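Local structure of trans-4-hydroxy-L-proline dehydratase (Clostridioides difficile 70-100-2010, 6VXC) at residues V399-K404 against K408-A413; C414-S417 against Q423-F426; I476-L481 against D486-K491. The protein catalyses the radical-dependent dehydration of trans-4-hydroxy-L-proline to (S)-1-pyrroline-5-carboxylate in anaerobic 4-hydroxyproline degradation, as a member of the glycyl radical enzyme family. One frame throughout, in Å; residues are numbered along the deposited sequence.

Read from the N terminus, the three contacts follow one another in series, with no nesting or crossing. Contact 1 closes the short turn that takes the chain from strand 396-401 into helix 407-418. Contact 2 opens where contact 1 has closed, and shuts the return from the end of the same helix to strand 426-428. Together they hold one beta-alpha-beta unit, and they touch directly: Val-399 and Ala-413 of contact 1 pack on Phe-426 of contact 2. Contact 3 stands apart, its centre about 45 Å from that of contact 1 and about 40 Å from that of contact 2. There helix 473-481 is folded against the turn between strands 485-486 and 491-492.

Contact 1 (V399-K404 against K408-A413)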
ATOM      1  N   VAL A 399       1.040 -13.263   6.472  1.00 10.28           N
ATOM      2  CA  VAL A 399       1.923 -13.995   7.367  1.00 10.71           C
ATOM      3  C   VAL A 399       3.378 -13.774   6.969  1.00 10.64           C
ATOM      4  O   VAL A 399       3.700 -13.632   5.785  1.00 10.14           O
ATOM      5  CB  VAL A 399       1.568 -15.503   7.389  1.00  9.63           C
ATOM      6  CG1 VAL A 399       0.128 -15.674   7.869  1.00  8.38           C
ATOM      7  CG2 VAL A 399       1.798 -16.172   6.036  1.00  8.09           C
ATOM      8  N   GLN A 400       4.233 -13.667   7.981  1.00 13.29           N
ATOM      9  CA  GLN A 400       5.677 -13.745   7.833  1.00 10.79           C
ATOM     10  C   GLN A 400       6.116 -15.168   8.151  1.00 11.17           C
ATOM     11  O   GLN A 400       5.845 -15.683   9.241  1.00 12.03           O
ATOM     12  CB  GLN A 400       6.392 -12.754   8.751  1.00 10.12           C
ATOM     13  CG  GLN A 400       6.687 -11.395   8.140  1.00  7.13           C
ATOM     14  CD  GLN A 400       7.706 -10.605   8.953  1.00  9.55           C
ATOM     15  OE1 GLN A 400       8.774 -11.117   9.293  1.00 15.96           O
ATOM     16  NE2 GLN A 400       7.361  -9.369   9.309  1.00 11.63           N
ATOM     17  N   ILE A 401       6.812 -15.781   7.212  1.00 10.87           N
ATOM     18  CA  ILE A 401       7.302 -17.137   7.343  1.00 10.89           C
ATOM     19  C   ILE A 401       8.811 -17.051   7.484  1.00 11.15           C
ATOM     20  O   ILE A 401       9.485 -16.496   6.616  1.00 11.87           O
ATOM     21  CB  ILE A 401       6.897 -17.994   6.134  1.00 10.99           C
ATOM     22  CG1 ILE A 401       5.369 -18.020   5.967  1.00 10.36           C
ATOM     23  CG2 ILE A 401       7.510 -19.379   6.237  1.00 11.81           C
ATOM     24  CD1 ILE A 401       4.577 -18.472   7.194  1.00 10.39           C
ATOM     25  N   SER A 402       9.323 -17.587   8.585  1.00 11.91           N
ATOM     26  CA  SER A 402      10.739 -17.700   8.892  1.00 12.07           C
ATOM     27  C   SER A 402      11.163 -19.159   8.801  1.00 13.05           C
ATOM     28  O   SER A 402      10.346 -20.070   8.940  1.00 14.06           O
ATOM     29  CB  SER A 402      11.025 -17.152  10.306  1.00 10.30           C
ATOM     30  OG  SER A 402      12.301 -17.527  10.797  1.00 14.12           O
ATOM     31  N   LYS A 403      12.467 -19.372   8.604  1.00 13.68           N
ATOM     32  CA  LYS A 403      13.028 -20.707   8.792  1.00 13.64           C
ATOM     33  C   LYS A 403      12.751 -21.239  10.198  1.00 13.76           C
ATOM     34  O   LYS A 403      12.822 -22.450  10.415  1.00 15.94           O
ATOM     35  CB  LYS A 403      14.530 -20.684   8.526  1.00 15.24           C
ATOM     36  CG  LYS A 403      15.281 -19.825   9.514  1.00 16.30           C
ATOM     37  CD  LYS A 403      16.767 -19.747   9.216  1.00 19.27           C
ATOM     38  CE  LYS A 403      17.491 -18.953  10.308  1.00 18.58           C
ATOM     39  NZ  LYS A 403      18.968 -18.915  10.112  1.00 25.73           N
ATOM     40  N   LYS A 404      12.457 -20.355  11.150  1.00 12.66           N
ATOM     41  CA  LYS A 404      12.131 -20.705  12.526  1.00 14.85           C
ATOM     42  C   LYS A 404      10.643 -20.945  12.765  1.00 13.23           C
ATOM     43  O   LYS A 404      10.275 -21.349  13.872  1.00 15.54           O
ATOM     44  CB  LYS A 404      12.600 -19.599  13.481  1.00 13.13           C
ATOM     45  CG  LYS A 404      14.076 -19.167  13.358  1.00 14.55           C
ATOM     46  CD  LYS A 404      14.311 -18.032  14.328  1.00 13.38           C
ATOM     47  CE  LYS A 404      15.780 -17.690  14.554  1.00 19.30           C
ATOM     48  NZ  LYS A 404      16.318 -16.904  13.448  1.00 21.88           N
ATOM     49  N   LYS A 408       3.301 -26.232  11.278  1.00 14.13           N
ATOM     50  CA  LYS A 408       1.862 -26.159  11.515  1.00 15.44           C
ATOM     51  C   LYS A 408       1.310 -24.772  11.190  1.00 16.00           C
ATOM     52  O   LYS A 408       0.213 -24.644  10.633  1.00 12.38           O
ATOM     53  CB  LYS A 408       1.549 -26.519  12.968  1.00 17.52           C
ATOM     54  CG  LYS A 408       0.087 -26.326  13.357  1.00 23.48           C
ATOM     55  CD  LYS A 408      -0.177 -26.698  14.827  1.00 28.98           C
ATOM     56  CE  LYS A 408      -1.606 -26.371  15.235  1.00 30.51           C
ATOM     57  NZ  LYS A 408      -1.799 -26.482  16.701  1.00 39.52           N
ATOM     58  N   PHE A 409       2.052 -23.721  11.545  1.00 14.46           N
ATOM     59  CA  PHE A 409       1.585 -22.369  11.261  1.00 14.27           C
ATOM     60  C   PHE A 409       1.544 -22.123   9.758  1.00 12.53           C
ATOM     61  O   PHE A 409       0.547 -21.631   9.225  1.00 12.19           O
ATOM     62  CB  PHE A 409       2.483 -21.347  11.956  1.00 11.42           C
ATOM     63  CG  PHE A 409       2.074 -19.907  11.717  1.00 11.76           C
ATOM     64  CD1 PHE A 409       1.067 -19.326  12.473  1.00 11.60           C
ATOM     65  CD2 PHE A 409       2.698 -19.139  10.740  1.00 10.59           C
ATOM     66  CE1 PHE A 409       0.691 -18.006  12.265  1.00 13.95           C
ATOM     67  CE2 PHE A 409       2.315 -17.812  10.521  1.00 12.01           C
ATOM     68  CZ  PHE A 409       1.304 -17.245  11.292  1.00  9.71           C
ATOM     69  N   LEU A 410       2.614 -22.486   9.054  1.00 12.16           N
ATOM     70  CA  LEU A 410       2.619 -22.313   7.607  1.00 11.28           C
ATOM     71  C   LEU A 410       1.456 -23.057   6.950  1.00 13.26           C
ATOM     72  O   LEU A 410       0.785 -22.519   6.060  1.00 12.81           O
ATOM     73  CB  LEU A 410       3.961 -22.785   7.040  1.00 13.85           C
ATOM     74  CG  LEU A 410       4.065 -22.904   5.520  1.00 13.09           C
ATOM     75  CD1 LEU A 410       3.788 -21.566   4.816  1.00 10.49           C
ATOM     76  CD2 LEU A 410       5.424 -23.504   5.110  1.00 10.88           C
ATOM     77  N   LYS A 411       1.197 -24.300   7.375  1.00 13.33           N
ATOM     78  CA  LYS A 411       0.154 -25.084   6.722  1.00 12.58           C
ATOM     79  C   LYS A 411      -1.230 -24.508   6.993  1.00 11.28           C
ATOM     80  O   LYS A 411      -2.098 -24.532   6.117  1.00 15.37           O
ATOM     81  CB  LYS A 411       0.240 -26.551   7.147  1.00 14.16           C
ATOM     82  CG  LYS A 411       1.435 -27.280   6.505  1.00 20.97           C
ATOM     83  CD  LYS A 411       1.483 -28.760   6.864  1.00 28.24           C
ATOM     84  CE  LYS A 411       0.324 -29.533   6.239  1.00 25.26           C
ATOM     85  NZ  LYS A 411       0.513 -31.011   6.407  1.00 28.64           N
ATOM     86  N   ARG A 412      -1.456 -23.983   8.194  1.00 11.79           N
ATOM     87  CA  ARG A 412      -2.714 -23.302   8.470  1.00 12.49           C
ATOM     88  C   ARG A 412      -2.895 -22.095   7.550  1.00 15.10           C
ATOM     89  O   ARG A 412      -4.005 -21.835   7.064  1.00 13.87           O
ATOM     90  CB  ARG A 412      -2.765 -22.887   9.937  1.00 11.98           C
ATOM     91  CG  ARG A 412      -3.988 -22.112  10.327  1.00 15.04           C
ATOM     92  CD  ARG A 412      -5.217 -22.998  10.414  1.00 17.39           C
ATOM     93  NE  ARG A 412      -6.356 -22.247  10.937  1.00 20.63           N
ATOM     94  CZ  ARG A 412      -7.404 -21.897  10.209  1.00 19.43           C
ATOM     95  NH1 ARG A 412      -7.455 -22.256   8.932  1.00 18.85           N
ATOM     96  NH2 ARG A 412      -8.393 -21.196  10.747  1.00 15.35           N
ATOM     97  N   ALA A 413      -1.817 -21.334   7.320  1.00 12.43           N
ATOM     98  CA  ALA A 413      -1.885 -20.230   6.364  1.00 12.15           C
ATOM     99  C   ALA A 413      -2.182 -20.739   4.957  1.00 11.99           C
ATOM    100  O   ALA A 413      -3.004 -20.159   4.238  1.00 13.53           O
ATOM    101  CB  ALA A 413      -0.578 -19.433   6.377  1.00  8.19           C
TER
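Val-399 and Ile-401 on strand 396-401 pack against Phe-409, Leu-410 and Ala-413 of helix 407-418, in the first half of a beta-alpha-beta unit that strand 426-428 completes. The axes of strand 399-401 and helix 408-413 run at 139° to each other, so the helix returns obliquely along the strand; the side chains that meet between them are all apolar, and no hydrogen bond crosses. Val-399 divides its branches: CG1 lies 3.9 Å from Phe-409 CZ, approaching the ring obliquely, while CG2 rests 4.0 Å from Ala-413 CB. A branched residue thus serves two turns of the helix, and the small alanine offers its one methyl to CG2. Leu-384 of helix 378-390 also touches Val-399 and Phe-409.

The polar contacts lie elsewhere. The side chain of Gln-400 starts away from the helix, and its amide bonds through OE1 to Thr-429 and through NE2 to Asn-364 and Gly-449. In the connection that follows the strand, Ser-402 forms an ST turn: Lys-404 N donates to Ser-402 OG over 2.9 Å in a nearly straight bond (168°).

Ile-401 reaches in with its longer branch. With CG1 anti to the carbonyl carbon (chi1 -58°), CD1 arrives at the edge of the phenylalanine ring, 4.1 Å from Phe-409 CD2. The same methyl, Ile-401 CD1, meets Leu-410 CD1 at 4.0 Å, where the two chains cross at about a right angle.

Contact 2 (C414-S417 against Q423-F426); sequences CEIS and QPAF
The last turn of helix 407-418 lies beside the chain entering strand 426-428, brought nearest at Ser-417 and Gln-423, whose CA atoms are 5.6 Å apart, just before the cis peptide bond that joins Gln-423 to Pro-424. This is the return leg of the beta-alpha-beta unit. The backbones approach closely enough for a CA-H...O contact, Ser-417 CA to Gln-423 O at 3.6 Å with an angle of 146° at the hydrogen.

Proline, rigid and without an N-H, suits this tight approach. Its CD lies against the helix, 3.9 Å from Ile-416 CG2, and the two side chains cross at about a right angle. Phe-426 spreads its ring along the helix. Cys-414 SG, although its CB starts away from the loop, swings back to lie 3.9 Å from Phe-426 CZ. This sulfur-aromatic contact is oblique, 52° off the ring normal. Ser-417 OG lies at the ring edge, nearest the neighbouring atom CE1.

Two waters fill in the polar links. Ser-417 OG, anti to the backbone N (chi1 177°), donates to water 2 over 2.7 Å, and that water donates in turn to Pro-424 O, also at 2.7 Å. Water 1 is hydrogen-bonded to Ile-416 O and Gln-423 O, each at 2.9 Å, although more acceptors surround it than it has protons to give. The amide of Gln-423 is used elsewhere, NE2 bonding to Pro-395 O.

No direct hydrogen bond spans the two segments, so cohesion rests on apolar and sulfur-aromatic packing, while water 1 bridges two carbonyls, neither of which can donate, and water 2 relays from the Ser-417 hydroxyl to Pro-424 O.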
ATOM      1  N   CYS A 414      -1.539 -21.836   4.548  1.00 12.31           N
ATOM      2  CA  CYS A 414      -1.855 -22.403   3.240  1.00 11.27           C
ATOM      3  C   CYS A 414      -3.297 -22.892   3.167  1.00 14.24           C
ATOM      4  O   CYS A 414      -3.928 -22.784   2.110  1.00 11.70           O
ATOM      5  CB  CYS A 414      -0.892 -23.530   2.898  1.00 17.00           C
ATOM      6  SG  CYS A 414       0.790 -22.993   2.603  1.00 43.19           S
ATOM      7  N   GLU A 415      -3.835 -23.441   4.266  1.00 14.06           N
ATOM      8  CA  GLU A 415      -5.244 -23.831   4.275  1.00 14.01           C
ATOM      9  C   GLU A 415      -6.141 -22.669   3.899  1.00 13.45           C
ATOM     10  O   GLU A 415      -7.095 -22.831   3.133  1.00 15.28           O
ATOM     11  CB  GLU A 415      -5.672 -24.328   5.651  1.00 18.82           C
ATOM     12  CG  GLU A 415      -5.345 -25.727   6.002  1.00 26.18           C
ATOM     13  CD  GLU A 415      -5.928 -26.079   7.366  1.00 34.52           C
ATOM     14  OE1 GLU A 415      -7.060 -25.620   7.660  1.00 35.54           O
ATOM     15  OE2 GLU A 415      -5.234 -26.774   8.143  1.00 33.83           O
ATOM     16  N   ILE A 416      -5.862 -21.491   4.453  1.00 11.87           N
ATOM     17  CA  ILE A 416      -6.698 -20.339   4.170  1.00 12.08           C
ATOM     18  C   ILE A 416      -6.483 -19.870   2.734  1.00 11.34           C
ATOM     19  O   ILE A 416      -7.444 -19.606   2.008  1.00 11.91           O
ATOM     20  CB  ILE A 416      -6.432 -19.222   5.199  1.00 13.07           C
ATOM     21  CG1 ILE A 416      -6.712 -19.736   6.624  1.00 12.77           C
ATOM     22  CG2 ILE A 416      -7.288 -18.021   4.907  1.00 10.68           C
ATOM     23  CD1 ILE A 416      -6.093 -18.866   7.745  1.00 12.87           C
ATOM     24  N   SER A 417      -5.223 -19.785   2.299  1.00 10.19           N
ATOM     25  CA  SER A 417      -4.927 -19.347   0.931  1.00 10.87           C
ATOM     26  C   SER A 417      -5.620 -20.245  -0.090  1.00 13.35           C
ATOM     27  O   SER A 417      -6.210 -19.764  -1.069  1.00 12.75           O
ATOM     28  CB  SER A 417      -3.407 -19.336   0.716  1.00  8.55           C
ATOM     29  OG  SER A 417      -3.029 -18.994  -0.611  1.00 13.06           O
ATOM     30  N   GLN A 423      -5.979 -13.911   0.406  1.00 11.22           N
ATOM     31  CA  GLN A 423      -5.286 -13.781   1.693  1.00 11.28           C
ATOM     32  C   GLN A 423      -5.060 -15.174   2.281  1.00  9.48           C
ATOM     33  O   GLN A 423      -5.834 -16.078   2.017  1.00 12.24           O
ATOM     34  CB  GLN A 423      -6.099 -12.924   2.690  1.00  9.25           C
ATOM     35  CG  GLN A 423      -6.354 -11.499   2.236  1.00 12.40           C
ATOM     36  CD  GLN A 423      -6.960 -10.630   3.335  1.00 13.73           C
ATOM     37  OE1 GLN A 423      -6.951 -10.996   4.513  1.00 10.03           O
ATOM     38  NE2 GLN A 423      -7.468  -9.454   2.949  1.00 13.48           N
ATOM     39  N   PRO A 424      -3.961 -15.367   3.023  1.00  9.19           N
ATOM     40  CA  PRO A 424      -2.862 -14.424   3.252  1.00  7.91           C
ATOM     41  C   PRO A 424      -1.799 -14.516   2.162  1.00 11.22           C
ATOM     42  O   PRO A 424      -1.640 -15.583   1.559  1.00  9.35           O
ATOM     43  CB  PRO A 424      -2.268 -14.900   4.582  1.00  7.43           C
ATOM     44  CG  PRO A 424      -2.438 -16.429   4.484  1.00 10.14           C
ATOM     45  CD  PRO A 424      -3.785 -16.618   3.790  1.00  8.13           C
ATOM     46  N   ALA A 425      -1.082 -13.421   1.926  1.00  9.40           N
ATOM     47  CA  ALA A 425       0.176 -13.504   1.213  1.00  7.87           C
ATOM     48  C   ALA A 425       1.259 -13.975   2.183  1.00  9.85           C
ATOM     49  O   ALA A 425       1.112 -13.882   3.404  1.00 11.32           O
ATOM     50  CB  ALA A 425       0.557 -12.153   0.612  1.00  8.81           C
ATOM     51  N   PHE A 426       2.367 -14.442   1.622  1.00 10.31           N
ATOM     52  CA  PHE A 426       3.485 -14.979   2.385  1.00 10.47           C
ATOM     53  C   PHE A 426       4.716 -14.107   2.169  1.00  8.76           C
ATOM     54  O   PHE A 426       5.069 -13.815   1.026  1.00 12.07           O
ATOM     55  CB  PHE A 426       3.779 -16.432   1.967  1.00  8.47           C
ATOM     56  CG  PHE A 426       2.588 -17.366   2.102  1.00  8.18           C
ATOM     57  CD1 PHE A 426       1.636 -17.450   1.097  1.00  8.79           C
ATOM     58  CD2 PHE A 426       2.436 -18.160   3.225  1.00  6.34           C
ATOM     59  CE1 PHE A 426       0.540 -18.306   1.215  1.00 11.17           C
ATOM     60  CE2 PHE A 426       1.353 -19.011   3.348  1.00 11.14           C
ATOM     61  CZ  PHE A 426       0.395 -19.084   2.346  1.00 10.97           C
TER
HETATM   62  O   HOH W   1      -7.825 -17.301   0.279  1.00 11.26           O
HETATM   63  O   HOH W   2      -2.137 -16.440  -0.952  1.00  8.39           O

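Contact 3 (I476-L481 against D486-K491); sequences ILELTL and DPISKK
Asp-486 OD2 is gripped twice by Ser-489, whose OG donates over 2.6 Å and whose backbone N donates over 3.1 Å, both from the same face of the carboxylate. With the backbone N three residues on as donor, this is an Asx motif, and it folds the turn between the short strands 485-486 and 491-492. The second oxygen forms an Asx turn beside it: Ile-488 N donates to Asp-486 OD1 at 3.0 Å, again from above the carboxylate plane. A short aspartate suits this place because its two oxygens can reach successive N-H groups of its own turn, which also fixes the rotation of the carboxylate. Where the turn closes, Asp-486 N bonds to Lys-491 O.

Helix 473-481 packs on this turn mainly through Glu-478. Its CG is anti to the backbone N (chi1 -176°) and the chain stays extended, carrying the carboxylate out to Pro-487; Glu-478 CD lies 3.8 Å from Pro-487 CD, the two side chains coming from opposite directions. Beside this contact, Glu-478 OE1 stands 3.8 Å from Asp-486 OD1, the carboxylate planes 28° apart. Two acids so close would be expected to repel, but Lys-475, one turn earlier on the helix, forms salt bridges to both of these oxygens, which should offset the strain. Glu-478 OE2 is held separately by Gly-676 N, so both ends of the carboxylate have a partner.

A further, apolar contact joins the next helix residue to the aliphatic part of the aspartate. Leucine suits it by its reach: crossing Asp-486 obliquely, Leu-479 sets its CD2 methyl 3.8 Å from Asp-486 CB.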
ATOM      1  N   ILE A 476       9.793   2.679 -21.381  1.00 10.94           N
ATOM      2  CA  ILE A 476      11.128   3.225 -21.585  1.00  9.66           C
ATOM      3  C   ILE A 476      11.826   2.502 -22.732  1.00 11.70           C
ATOM      4  O   ILE A 476      12.530   3.129 -23.534  1.00 15.91           O
ATOM      5  CB  ILE A 476      11.932   3.169 -20.275  1.00  9.43           C
ATOM      6  CG1 ILE A 476      11.300   4.141 -19.260  1.00  8.52           C
ATOM      7  CG2 ILE A 476      13.423   3.471 -20.522  1.00  9.44           C
ATOM      8  CD1 ILE A 476      11.939   4.105 -17.881  1.00 14.69           C
ATOM      9  N   LEU A 477      11.633   1.181 -22.852  1.00 11.19           N
ATOM     10  CA  LEU A 477      12.146   0.499 -24.039  1.00 10.61           C
ATOM     11  C   LEU A 477      11.441   1.006 -25.293  1.00 13.30           C
ATOM     12  O   LEU A 477      12.079   1.222 -26.327  1.00 13.67           O
ATOM     13  CB  LEU A 477      11.999  -1.026 -23.914  1.00  9.72           C
ATOM     14  CG  LEU A 477      12.473  -1.852 -25.132  1.00 11.82           C
ATOM     15  CD1 LEU A 477      13.966  -1.674 -25.404  1.00 11.07           C
ATOM     16  CD2 LEU A 477      12.167  -3.328 -24.959  1.00 12.06           C
ATOM     17  N   GLU A 478      10.128   1.235 -25.207  1.00 10.73           N
ATOM     18  CA  GLU A 478       9.413   1.755 -26.367  1.00 12.54           C
ATOM     19  C   GLU A 478      10.010   3.077 -26.831  1.00 13.56           C
ATOM     20  O   GLU A 478      10.298   3.246 -28.021  1.00 15.97           O
ATOM     21  CB  GLU A 478       7.925   1.917 -26.042  1.00 15.16           C
ATOM     22  CG  GLU A 478       7.058   2.378 -27.220  1.00 14.23           C
ATOM     23  CD  GLU A 478       5.566   2.380 -26.887  1.00 15.02           C
ATOM     24  OE1 GLU A 478       5.131   3.200 -26.059  1.00 18.80           O
ATOM     25  OE2 GLU A 478       4.828   1.546 -27.451  1.00 20.86           O
ATOM     26  N   LEU A 479      10.284   3.988 -25.893  1.00 14.19           N
ATOM     27  CA  LEU A 479      10.941   5.242 -26.249  1.00 14.54           C
ATOM     28  C   LEU A 479      12.290   4.983 -26.898  1.00 14.24           C
ATOM     29  O   LEU A 479      12.623   5.616 -27.901  1.00 15.06           O
ATOM     30  CB  LEU A 479      11.116   6.138 -25.013  1.00 13.11           C
ATOM     31  CG  LEU A 479       9.911   6.716 -24.257  1.00 14.25           C
ATOM     32  CD1 LEU A 479      10.393   7.684 -23.165  1.00 10.94           C
ATOM     33  CD2 LEU A 479       8.913   7.397 -25.185  1.00 13.56           C
ATOM     34  N   THR A 480      13.071   4.054 -26.337  1.00 14.70           N
ATOM     35  CA  THR A 480      14.364   3.684 -26.915  1.00 13.60           C
ATOM     36  C   THR A 480      14.218   3.253 -28.369  1.00 16.32           C
ATOM     37  O   THR A 480      15.024   3.638 -29.223  1.00 16.13           O
ATOM     38  CB  THR A 480      15.008   2.547 -26.103  1.00 13.70           C
ATOM     39  OG1 THR A 480      15.097   2.915 -24.727  1.00 12.45           O
ATOM     40  CG2 THR A 480      16.415   2.199 -26.633  1.00 12.14           C
ATOM     41  N   LEU A 481      13.240   2.389 -28.655  1.00 15.55           N
ATOM     42  CA  LEU A 481      13.034   1.890 -30.009  1.00 15.50           C
ATOM     43  C   LEU A 481      12.486   2.951 -30.958  1.00 16.66           C
ATOM     44  O   LEU A 481      12.437   2.705 -32.162  1.00 15.43           O
ATOM     45  CB  LEU A 481      12.115   0.664 -29.987  1.00 13.26           C
ATOM     46  CG  LEU A 481      12.671  -0.550 -29.227  1.00 13.88           C
ATOM     47  CD1 LEU A 481      11.659  -1.678 -29.172  1.00 16.88           C
ATOM     48  CD2 LEU A 481      13.948  -1.033 -29.858  1.00 15.25           C
ATOM     49  N   ASP A 486       7.373   9.076 -28.467  1.00 16.21           N
ATOM     50  CA  ASP A 486       6.333   8.202 -27.949  1.00 20.15           C
ATOM     51  C   ASP A 486       5.296   7.964 -29.040  1.00 19.44           C
ATOM     52  O   ASP A 486       4.568   8.898 -29.398  1.00 20.84           O
ATOM     53  CB  ASP A 486       5.696   8.826 -26.710  1.00 15.36           C
ATOM     54  CG  ASP A 486       4.494   8.064 -26.214  1.00 15.97           C
ATOM     55  OD1 ASP A 486       4.317   6.908 -26.623  1.00 16.99           O
ATOM     56  OD2 ASP A 486       3.723   8.648 -25.420  1.00 19.20           O
ATOM     57  N   PRO A 487       5.174   6.748 -29.578  1.00 19.93           N
ATOM     58  CA  PRO A 487       4.228   6.524 -30.676  1.00 20.29           C
ATOM     59  C   PRO A 487       2.780   6.716 -30.279  1.00 19.65           C
ATOM     60  O   PRO A 487       1.928   6.848 -31.165  1.00 18.47           O
ATOM     61  CB  PRO A 487       4.488   5.061 -31.076  1.00 23.18           C
ATOM     62  CG  PRO A 487       5.693   4.635 -30.318  1.00 24.99           C
ATOM     63  CD  PRO A 487       5.793   5.496 -29.129  1.00 16.85           C
ATOM     64  N   ILE A 488       2.465   6.693 -28.985  1.00 18.69           N
ATOM     65  CA  ILE A 488       1.085   6.806 -28.526  1.00 18.64           C
ATOM     66  C   ILE A 488       0.699   8.269 -28.305  1.00 21.05           C
ATOM     67  O   ILE A 488      -0.269   8.757 -28.895  1.00 21.45           O
ATOM     68  CB  ILE A 488       0.857   5.965 -27.253  1.00 16.46           C
ATOM     69  CG1 ILE A 488       1.272   4.513 -27.488  1.00 13.86           C
ATOM     70  CG2 ILE A 488      -0.597   6.054 -26.803  1.00 14.61           C
ATOM     71  CD1 ILE A 488       0.591   3.838 -28.677  1.00 17.64           C
ATOM     72  N   SER A 489       1.424   8.979 -27.444  1.00 18.12           N
ATOM     73  CA  SER A 489       1.109  10.397 -27.296  1.00 21.91           C
ATOM     74  C   SER A 489       1.584  11.222 -28.483  1.00 23.11           C
ATOM     75  O   SER A 489       1.241  12.403 -28.558  1.00 24.34           O
ATOM     76  CB  SER A 489       1.708  10.967 -26.011  1.00 18.86           C
ATOM     77  OG  SER A 489       3.111  11.089 -26.127  1.00 22.71           O
ATOM     78  N   LYS A 490       2.354  10.630 -29.402  1.00 24.49           N
ATOM     79  CA  LYS A 490       2.843  11.321 -30.595  1.00 22.68           C
ATOM     80  C   LYS A 490       3.622  12.580 -30.219  1.00 24.50           C
ATOM     81  O   LYS A 490       3.537  13.614 -30.882  1.00 26.44           O
ATOM     82  CB  LYS A 490       1.684  11.638 -31.543  1.00 23.93           C
ATOM     83  CG  LYS A 490       1.301  10.463 -32.470  1.00 27.63           C
ATOM     84  CD  LYS A 490      -0.208  10.349 -32.659  1.00 32.04           C
ATOM     85  CE  LYS A 490      -0.620  10.098 -34.099  1.00 36.58           C
ATOM     86  NZ  LYS A 490       0.216   9.058 -34.771  1.00 45.30           N
ATOM     87  N   LYS A 491       4.388  12.487 -29.135  1.00 20.54           N
ATOM     88  CA  LYS A 491       5.237  13.570 -28.667  1.00 19.09           C
ATOM     89  C   LYS A 491       6.633  13.039 -28.395  1.00 19.89           C
ATOM     90  O   LYS A 491       6.831  11.839 -28.160  1.00 18.90           O
ATOM     91  CB  LYS A 491       4.696  14.222 -27.391  1.00 20.57           C
ATOM     92  CG  LYS A 491       3.308  14.786 -27.541  1.00 27.12           C
ATOM     93  CD  LYS A 491       3.049  15.939 -26.573  1.00 30.14           C
ATOM     94  CE  LYS A 491       3.375  15.609 -25.143  1.00 30.43           C
ATOM     95  NZ  LYS A 491       2.866  16.666 -24.195  1.00 29.37           N
TER